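Local coordinates for nucleoside phosphorylase, putative (Trypanosoma brucei, PDB 3BJE), which acts as a homodimeric uridine phosphorylase, using phosphate to split uridine into uracil and ribose 1-phosphate, at residues M95-I100 / D171-Y176; V103-H108 / L175-G180; A228-G231 / D235-Q238. All coordinates share one frame; numbering follows the deposited sequence.

Contact 1: residues M95-I100 / D171-Y176; sequences MGVDNI and DNTSLY. With CA (calcium ion), chain G; R1P (1-O-phosphono-alpha-D-ribofuranose), chain C.
Val-97, in the first turn of helix 97-112, packs its side chain against Asp-171 and Thr-173. Its CB lies 3.8 Å from Asp-171 OD2, at the base of the contact. CG1, set anti to the carbonyl carbon (chi1 -72°), leans along the carboxylate, 3.9 Å from Asp-171 CG. CG2 makes the closest approaches, 3.1 Å to Thr-173 OG1 and 3.4 Å to Asp-171 OD2. No hydrogen bond crosses here; the methyl sits against oxygens satisfied by other partners. Asp-171 OD2 closes an Asx turn, accepting from Thr-173 N at 3.1 Å (148°) on its anti side, and it is also bonded to Tyr-207; Thr-173 OG1 is bonded to Ser-248 of the second subunit. The helix start facing this turn, with Gly-96 as its N-cap, carries the calcium site at the interface of the nucleoside phosphorylase dimer. Met-95 O and Asn-99 OD1 each bind calcium at 2.4 Å, while Asp-98 is bidentate, with OD1 nearer the ion than OD2. The same three residues of the second subunit supply further ligands. Met-95 CG passes 3.7 Å from O3 of the bound ribose 1-phosphate.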
loop_
_atom_site.group_PDB
_atom_site.type_symbol
_atom_site.label_atom_id
_atom_site.label_comp_id
_atom_site.label_asym_id
_atom_site.label_seq_id
_atom_site.Cartn_x
_atom_site.Cartn_y
_atom_site.Cartn_z
ATOM N N MET A 95 -1.451 -2.967 4.582
ATOM C CA MET A 95 -2.083 -3.400 3.345
ATOM C C MET A 95 -1.227 -3.118 2.137
ATOM O O MET A 95 -0.713 -2.009 1.995
ATOM C CB MET A 95 -3.438 -2.717 3.197
ATOM C CG MET A 95 -4.339 -2.981 4.359
ATOM S SD MET A 95 -6.005 -2.352 4.150
ATOM C CE MET A 95 -5.728 -0.609 4.435
ATOM N N GLY A 96 -1.066 -4.113 1.271
ATOM C CA GLY A 96 -0.520 -3.881 -0.053
ATOM C C GLY A 96 0.887 -4.353 -0.383
ATOM O O GLY A 96 1.723 -4.573 0.488
ATOM N N VAL A 97 1.109 -4.531 -1.683
ATOM C CA VAL A 97 2.392 -4.982 -2.212
ATOM C C VAL A 97 3.512 -3.960 -2.016
ATOM O O VAL A 97 4.684 -4.312 -1.937
ATOM C CB VAL A 97 2.303 -5.360 -3.718
ATOM C CG1 VAL A 97 1.516 -6.681 -3.903
ATOM C CG2 VAL A 97 1.730 -4.206 -4.558
ATOM N N ASP A 98 3.123 -2.694 -1.923
ATOM C CA ASP A 98 4.064 -1.634 -1.616
ATOM C C ASP A 98 4.597 -1.795 -0.199
ATOM O O ASP A 98 5.800 -1.658 0.042
ATOM C CB ASP A 98 3.412 -0.263 -1.816
ATOM C CG ASP A 98 2.195 -0.034 -0.955
ATOM O OD1 ASP A 98 1.395 -0.957 -0.702
ATOM O OD2 ASP A 98 1.972 1.111 -0.566
ATOM N N ASN A 99 3.702 -2.122 0.729
ATOM C CA ASN A 99 4.086 -2.423 2.122
ATOM C C ASN A 99 4.983 -3.656 2.191
ATOM O O ASN A 99 5.942 -3.724 2.976
ATOM C CB ASN A 99 2.847 -2.616 2.986
ATOM C CG ASN A 99 2.098 -1.312 3.236
ATOM O OD1 ASN A 99 1.780 -0.551 2.300
ATOM N ND2 ASN A 99 1.817 -1.045 4.512
ATOM N N ILE A 100 4.659 -4.651 1.363
ATOM C CA ILE A 100 5.486 -5.851 1.253
ATOM C C ILE A 100 6.900 -5.494 0.787
ATOM O O ILE A 100 7.895 -5.992 1.330
ATOM C CB ILE A 100 4.832 -6.922 0.305
ATOM C CG1 ILE A 100 3.506 -7.477 0.871
ATOM C CG2 ILE A 100 5.829 -8.055 0.034
ATOM C CD1 ILE A 100 3.572 -8.018 2.294
ATOM N N ASP A 171 -0.944 -5.595 -9.625
ATOM C CA ASP A 171 -0.203 -4.452 -9.154
ATOM C C ASP A 171 1.008 -4.241 -10.069
ATOM O O ASP A 171 1.220 -5.014 -11.017
ATOM C CB ASP A 171 0.281 -4.751 -7.748
ATOM C CG ASP A 171 1.223 -5.943 -7.722
ATOM O OD1 ASP A 171 0.774 -7.101 -7.946
ATOM O OD2 ASP A 171 2.446 -5.711 -7.534
ATOM N N ASN A 172 1.830 -3.222 -9.774
ATOM C CA ASN A 172 3.062 -2.991 -10.543
ATOM C C ASN A 172 4.341 -2.932 -9.719
ATOM O O ASN A 172 5.397 -2.597 -10.226
ATOM C CB ASN A 172 2.960 -1.766 -11.470
ATOM C CG ASN A 172 3.337 -0.446 -10.809
ATOM O OD1 ASN A 172 3.357 -0.343 -9.582
ATOM N ND2 ASN A 172 3.602 0.593 -11.639
ATOM N N THR A 173 4.274 -3.345 -8.462
ATOM C CA THR A 173 5.408 -3.137 -7.576
ATOM C C THR A 173 6.635 -3.882 -8.100
ATOM O O THR A 173 7.737 -3.323 -8.186
ATOM C CB THR A 173 5.030 -3.524 -6.142
ATOM O OG1 THR A 173 4.125 -2.527 -5.645
ATOM C CG2 THR A 173 6.277 -3.611 -5.225
ATOM N N SER A 174 6.442 -5.142 -8.485
ATOM C CA SER A 174 7.554 -5.938 -9.007
ATOM C C SER A 174 8.030 -5.503 -10.387
ATOM O O SER A 174 9.100 -5.908 -10.814
ATOM C CB SER A 174 7.213 -7.434 -8.998
ATOM O OG SER A 174 6.816 -7.843 -7.681
ATOM N N LEU A 175 7.276 -4.661 -11.097
ATOM C CA LEU A 175 7.799 -4.122 -12.350
ATOM C C LEU A 175 9.064 -3.283 -12.167
ATOM O O LEU A 175 9.788 -3.075 -13.125
ATOM C CB LEU A 175 6.740 -3.312 -13.112
ATOM C CG LEU A 175 5.496 -4.010 -13.644
ATOM C CD1 LEU A 175 4.780 -3.079 -14.640
ATOM C CD2 LEU A 175 5.776 -5.349 -14.292
ATOM N N TYR A 176 9.333 -2.825 -10.936
ATOM C CA TYR A 176 10.515 -2.058 -10.582
ATOM C C TYR A 176 11.685 -2.993 -10.257
ATOM O O TYR A 176 12.794 -2.522 -10.056
ATOM C CB TYR A 176 10.176 -1.086 -9.439
ATOM C CG TYR A 176 9.326 -0.004 -10.017
ATOM C CD1 TYR A 176 9.900 1.065 -10.673
ATOM C CD2 TYR A 176 7.958 -0.092 -10.023
ATOM C CE1 TYR A 176 9.124 2.039 -11.309
ATOM C CE2 TYR A 176 7.175 0.873 -10.651
ATOM C CZ TYR A 176 7.767 1.946 -11.277
ATOM O OH TYR A 176 7.000 2.883 -11.932
HETATM CA CA CA G . -0.126 0.039 0.907
HETATM C C5 R1P C . -7.900 -5.517 2.743
HETATM O O5 R1P C . -9.080 -5.530 3.560
HETATM C C4 R1P C . -6.781 -6.295 3.409
HETATM O O4 R1P C . -7.218 -7.601 3.823
HETATM C C1 R1P C . -6.434 -8.621 3.192
HETATM C C2 R1P C . -5.889 -7.925 1.933
HETATM O O2 R1P C . -4.779 -8.566 1.262
HETATM C C3 R1P C . -5.607 -6.520 2.472
HETATM O O3 R1P C . -4.391 -6.456 3.236
HETATM O O1 R1P C . -5.412 -9.202 4.069
HETATM P P R1P C . -5.179 -8.966 5.651
HETATM O O1P R1P C . -4.804 -7.477 5.639
HETATM O O2P R1P C . -4.021 -9.888 5.990
HETATM O O3P R1P C . -6.449 -9.220 6.397
#

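Contact 2: residues V103-H108 / L175-G180; sequences VLNEIH and LYYSAG
Asn-105 and Tyr-177 reach toward each other across the 12.0 Å between Asn-105 CA and Tyr-177 CA and meet through their polar ends. Within the nucleoside phosphorylase fold, a direct hydrogen bond and a bridging water tie helix 97-112, whose first turn supplies Asp-98 and Asn-99 to the calcium, to the loop that follows strand 161-169. Asn-105 ND2 donates to Tyr-177 OH at 3.1 Å, with an N-H...O angle of 154°, and the hydroxyl lies slightly tilted from the amide plane. A water spans the other branch of the amide, donating to Asn-105 OD1 at 2.7 Å and to Tyr-177 OH at 2.9 Å, so amide, water and phenol oxygen form a closed ring of hydrogen bonds. The asparagine adopts an unusual chi1 of -91°, well off a staggered position, which brings the amide to face the loop while ND2 also bonds to Glu-101 O one turn back in the helix. That carbonyl acceptor marks this branch as the nitrogen, and the water donating to OD1 agrees. Tyr-177 takes a relaxed first torsion, CG anti to its carbonyl carbon; its CB points toward the helix and the ring carries OH up to Asn-105, with ring and amide planes 52° apart. Leu-301 of helix 295-305 touches the Tyr-177 side chain, and Phe-261 of the second subunit packs on Asn-105. Since Tyr-177 OH accepts from both ND2 and the water, its own proton probably points to its third partner, Glu-101 OE2.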
loop_
_atom_site.group_PDB
_atom_site.type_symbol
_atom_site.label_atom_id
_atom_site.label_comp_id
_atom_site.label_asym_id
_atom_site.label_seq_id
_atom_site.Cartn_x
_atom_site.Cartn_y
_atom_site.Cartn_z
ATOM N N VAL A 103 8.783 -4.095 3.726
ATOM C CA VAL A 103 9.133 -5.047 4.765
ATOM C C VAL A 103 10.151 -6.095 4.282
ATOM O O VAL A 103 11.065 -6.473 5.042
ATOM C CB VAL A 103 7.856 -5.701 5.334
ATOM C CG1 VAL A 103 8.194 -6.809 6.341
ATOM C CG2 VAL A 103 7.001 -4.636 6.027
ATOM N N LEU A 104 9.983 -6.614 3.058
ATOM C CA LEU A 104 10.963 -7.579 2.546
ATOM C C LEU A 104 12.361 -6.974 2.345
ATOM O O LEU A 104 13.360 -7.665 2.594
ATOM C CB LEU A 104 10.493 -8.268 1.265
ATOM C CG LEU A 104 9.480 -9.397 1.467
ATOM C CD1 LEU A 104 9.051 -9.891 0.086
ATOM C CD2 LEU A 104 10.016 -10.537 2.318
ATOM N N ASN A 105 12.463 -5.721 1.896
ATOM C CA ASN A 105 13.777 -5.066 1.811
ATOM C C ASN A 105 14.432 -4.976 3.186
ATOM O O ASN A 105 15.636 -5.220 3.326
ATOM C CB ASN A 105 13.632 -3.662 1.220
ATOM C CG ASN A 105 13.776 -3.652 -0.277
ATOM O OD1 ASN A 105 14.888 -3.487 -0.778
ATOM N ND2 ASN A 105 12.672 -3.857 -0.997
ATOM N N GLU A 106 13.631 -4.652 4.196
ATOM C CA GLU A 106 14.159 -4.489 5.535
ATOM C C GLU A 106 14.528 -5.831 6.172
ATOM O O GLU A 106 15.578 -5.927 6.808
ATOM C CB GLU A 106 13.216 -3.622 6.378
ATOM C CG GLU A 106 13.114 -2.225 5.776
ATOM C CD GLU A 106 12.259 -1.251 6.551
ATOM O OE1 GLU A 106 11.707 -1.611 7.607
ATOM O OE2 GLU A 106 12.137 -0.099 6.092
ATOM N N ILE A 107 13.710 -6.862 5.948
ATOM C CA ILE A 107 14.089 -8.231 6.357
ATOM C C ILE A 107 15.407 -8.654 5.676
ATOM O O ILE A 107 16.295 -9.251 6.304
ATOM C CB ILE A 107 12.959 -9.246 6.053
ATOM C CG1 ILE A 107 11.778 -9.047 7.020
ATOM C CG2 ILE A 107 13.490 -10.702 6.109
ATOM C CD1 ILE A 107 10.484 -9.743 6.551
ATOM N N HIS A 108 15.519 -8.375 4.375
ATOM C CA HIS A 108 16.766 -8.660 3.639
ATOM C C HIS A 108 17.982 -8.031 4.285
ATOM O O HIS A 108 18.974 -8.729 4.518
ATOM C CB HIS A 108 16.625 -8.240 2.173
ATOM C CG HIS A 108 17.817 -8.552 1.333
ATOM N ND1 HIS A 108 18.432 -9.782 1.362
ATOM C CD2 HIS A 108 18.513 -7.797 0.446
ATOM C CE1 HIS A 108 19.464 -9.769 0.531
ATOM N NE2 HIS A 108 19.538 -8.576 -0.032
ATOM N N LEU A 175 7.276 -4.661 -11.097
ATOM C CA LEU A 175 7.799 -4.122 -12.350
ATOM C C LEU A 175 9.064 -3.283 -12.167
ATOM O O LEU A 175 9.788 -3.075 -13.125
ATOM C CB LEU A 175 6.740 -3.312 -13.112
ATOM C CG LEU A 175 5.496 -4.010 -13.644
ATOM C CD1 LEU A 175 4.780 -3.079 -14.640
ATOM C CD2 LEU A 175 5.776 -5.349 -14.292
ATOM N N TYR A 176 9.333 -2.825 -10.936
ATOM C CA TYR A 176 10.515 -2.058 -10.582
ATOM C C TYR A 176 11.685 -2.993 -10.257
ATOM O O TYR A 176 12.794 -2.522 -10.056
ATOM C CB TYR A 176 10.176 -1.086 -9.439
ATOM C CG TYR A 176 9.326 -0.004 -10.017
ATOM C CD1 TYR A 176 9.900 1.065 -10.673
ATOM C CD2 TYR A 176 7.958 -0.092 -10.023
ATOM C CE1 TYR A 176 9.124 2.039 -11.309
ATOM C CE2 TYR A 176 7.175 0.873 -10.651
ATOM C CZ TYR A 176 7.767 1.946 -11.277
ATOM O OH TYR A 176 7.000 2.883 -11.932
ATOM N N TYR A 177 11.427 -4.304 -10.287
ATOM C CA TYR A 177 12.420 -5.344 -10.063
ATOM C C TYR A 177 12.497 -6.280 -11.274
ATOM O O TYR A 177 12.628 -7.506 -11.145
ATOM C CB TYR A 177 12.077 -6.129 -8.812
ATOM C CG TYR A 177 12.148 -5.314 -7.536
ATOM C CD1 TYR A 177 13.206 -5.462 -6.659
ATOM C CD2 TYR A 177 11.159 -4.389 -7.216
ATOM C CE1 TYR A 177 13.291 -4.719 -5.509
ATOM C CE2 TYR A 177 11.233 -3.617 -6.062
ATOM C CZ TYR A 177 12.306 -3.797 -5.192
ATOM O OH TYR A 177 12.410 -3.090 -4.012
ATOM N N SER A 178 12.454 -5.667 -12.462
ATOM C CA SER A 178 12.555 -6.352 -13.759
ATOM C C SER A 178 11.511 -7.444 -14.035
ATOM O O SER A 178 11.748 -8.319 -14.866
ATOM C CB SER A 178 13.951 -6.934 -13.933
ATOM O OG SER A 178 14.936 -5.926 -13.844
ATOM N N ALA A 179 10.346 -7.387 -13.394
ATOM C CA ALA A 179 9.337 -8.441 -13.616
ATOM C C ALA A 179 8.858 -8.474 -15.061
ATOM O O ALA A 179 8.450 -9.524 -15.551
ATOM C CB ALA A 179 8.173 -8.306 -12.656
ATOM N N GLY A 180 8.943 -7.334 -15.750
ATOM C CA GLY A 180 8.466 -7.235 -17.122
ATOM C C GLY A 180 9.362 -7.935 -18.119
ATOM O O GLY A 180 8.926 -8.212 -19.240
HETATM O O HOH W 1 15.198 -2.743 -3.306
#

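Contact 3: residues A228-G231 / D235-Q238; sequences AATG and DKQQ
Thr-230 faces both Asp-235 and Lys-236 across the loop between helix 213-228 and strand 239-246, and the two answer it in different ways. The side chains of Thr-230 and Asp-235 lie obliquely across one another: Asp-235 OD2 rests 3.7 Å from Thr-230 CB, and at the same distance from Thr-230 CG2. Thr-230 OG1 is no closer to that carboxylate oxygen, and its hydrogen bond is instead to the backbone N of Ser-232, two residues on, as in an ST turn. Lys-236 starts off across the line to Thr-230, but its chain bends at chi2 (-77°) and then runs extended to the tip. Lys-236 CD passes 4.1 Å from the threonine methyl CG2, CE comes within 3.4 Å of Thr-230 O, and NZ donates to that oxygen at 2.7 Å. The approach is nearly end-on to the carbonyl, with a C=O...N angle of 161°. NZ is also hydrogen-bonded to Asn-227 O, from the last turn of helix 213-228. Lys-236 NZ thus joins the loop's two limbs through main-chain oxygens, alongside the bonds of Asp-235 O to His-226 NE2 and of Gln-237 N to Asn-227 OD1. At Asn-227 O, the ammonium group is placed consistently with a favourable interaction with the negative end of the helix dipole, on a surface loop away from the ligand and calcium sites.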
loop_
_atom_site.group_PDB
_atom_site.type_symbol
_atom_site.label_atom_id
_atom_site.label_comp_id
_atom_site.label_asym_id
_atom_site.label_seq_id
_atom_site.Cartn_x
_atom_site.Cartn_y
_atom_site.Cartn_z
ATOM N N ALA A 228 -7.508 -34.449 10.025
ATOM C CA ALA A 228 -7.345 -35.836 10.476
ATOM C C ALA A 228 -7.329 -35.959 12.009
ATOM O O ALA A 228 -7.705 -37.005 12.567
ATOM C CB ALA A 228 -6.075 -36.428 9.881
ATOM N N ALA A 229 -6.912 -34.885 12.677
ATOM C CA ALA A 229 -6.729 -34.874 14.129
ATOM C C ALA A 229 -8.000 -34.562 14.909
ATOM O O ALA A 229 -7.988 -34.621 16.141
ATOM C CB ALA A 229 -5.631 -33.876 14.512
ATOM N N THR A 230 -9.083 -34.217 14.220
ATOM C CA THR A 230 -10.358 -33.988 14.899
ATOM C C THR A 230 -11.501 -34.781 14.275
ATOM O O THR A 230 -11.567 -34.950 13.058
ATOM C CB THR A 230 -10.742 -32.491 14.958
ATOM O OG1 THR A 230 -11.920 -32.338 15.766
ATOM C CG2 THR A 230 -10.980 -31.899 13.544
ATOM N N GLY A 231 -12.388 -35.269 15.134
ATOM C CA GLY A 231 -13.591 -35.972 14.711
ATOM C C GLY A 231 -14.807 -35.085 14.867
ATOM O O GLY A 231 -15.938 -35.558 14.810
ATOM N N ASP A 235 -14.843 -28.322 13.804
ATOM C CA ASP A 235 -13.435 -27.918 13.889
ATOM C C ASP A 235 -12.662 -28.255 12.606
ATOM O O ASP A 235 -11.444 -28.120 12.573
ATOM C CB ASP A 235 -12.767 -28.568 15.123
ATOM C CG ASP A 235 -11.325 -28.062 15.378
ATOM O OD1 ASP A 235 -11.056 -26.841 15.251
ATOM O OD2 ASP A 235 -10.452 -28.899 15.719
ATOM N N LYS A 236 -13.348 -28.699 11.552
ATOM C CA LYS A 236 -12.669 -28.952 10.267
ATOM C C LYS A 236 -12.345 -27.634 9.545
ATOM O O LYS A 236 -13.050 -26.635 9.707
ATOM C CB LYS A 236 -13.513 -29.818 9.338
ATOM C CG LYS A 236 -13.891 -31.177 9.915
ATOM C CD LYS A 236 -12.751 -32.188 9.879
ATOM C CE LYS A 236 -13.226 -33.540 10.411
ATOM N NZ LYS A 236 -12.147 -34.571 10.468
ATOM N N GLN A 237 -11.295 -27.653 8.734
ATOM C CA GLN A 237 -10.923 -26.483 7.938
ATOM C C GLN A 237 -10.837 -26.883 6.485
ATOM O O GLN A 237 -10.022 -27.724 6.122
ATOM C CB GLN A 237 -9.583 -25.879 8.383
ATOM C CG GLN A 237 -9.170 -24.622 7.605
ATOM C CD GLN A 237 -10.191 -23.506 7.716
ATOM O OE1 GLN A 237 -10.587 -23.124 8.823
ATOM N NE2 GLN A 237 -10.616 -22.962 6.570
ATOM N N GLN A 238 -11.699 -26.299 5.658
ATOM C CA GLN A 238 -11.666 -26.548 4.231
ATOM C C GLN A 238 -10.565 -25.685 3.619
ATOM O O GLN A 238 -10.308 -24.575 4.086
ATOM C CB GLN A 238 -13.025 -26.241 3.591
ATOM C CG GLN A 238 -14.146 -27.180 4.066
ATOM C CD GLN A 238 -15.514 -26.859 3.460
ATOM O OE1 GLN A 238 -16.016 -25.735 3.577
ATOM N NE2 GLN A 238 -16.130 -27.855 2.822
#

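How the contacts relate
Contacts 1 and 2 are neighbours, their centres about 8 Å apart. Both join helix 97-112 to the loop after strand 161-169, contact 1 at the helix start and contact 2 farther along; they share Leu-175 and Tyr-176, and Ser-174 O and Ala-179 N probably bond between them. Both also touch the second subunit and contribute to the dimer interface, with contact 1 holding calcium ligands and a pocket residue, and contact 2 lying farther off. Contact 3 comes later in the chain, on the opposite side of the chain's centre, with its centre about 35 and 37 Å from those of contacts 1 and 2. It is a local loop closure preceding strand 239-246 that no other subunit of the dimer touches.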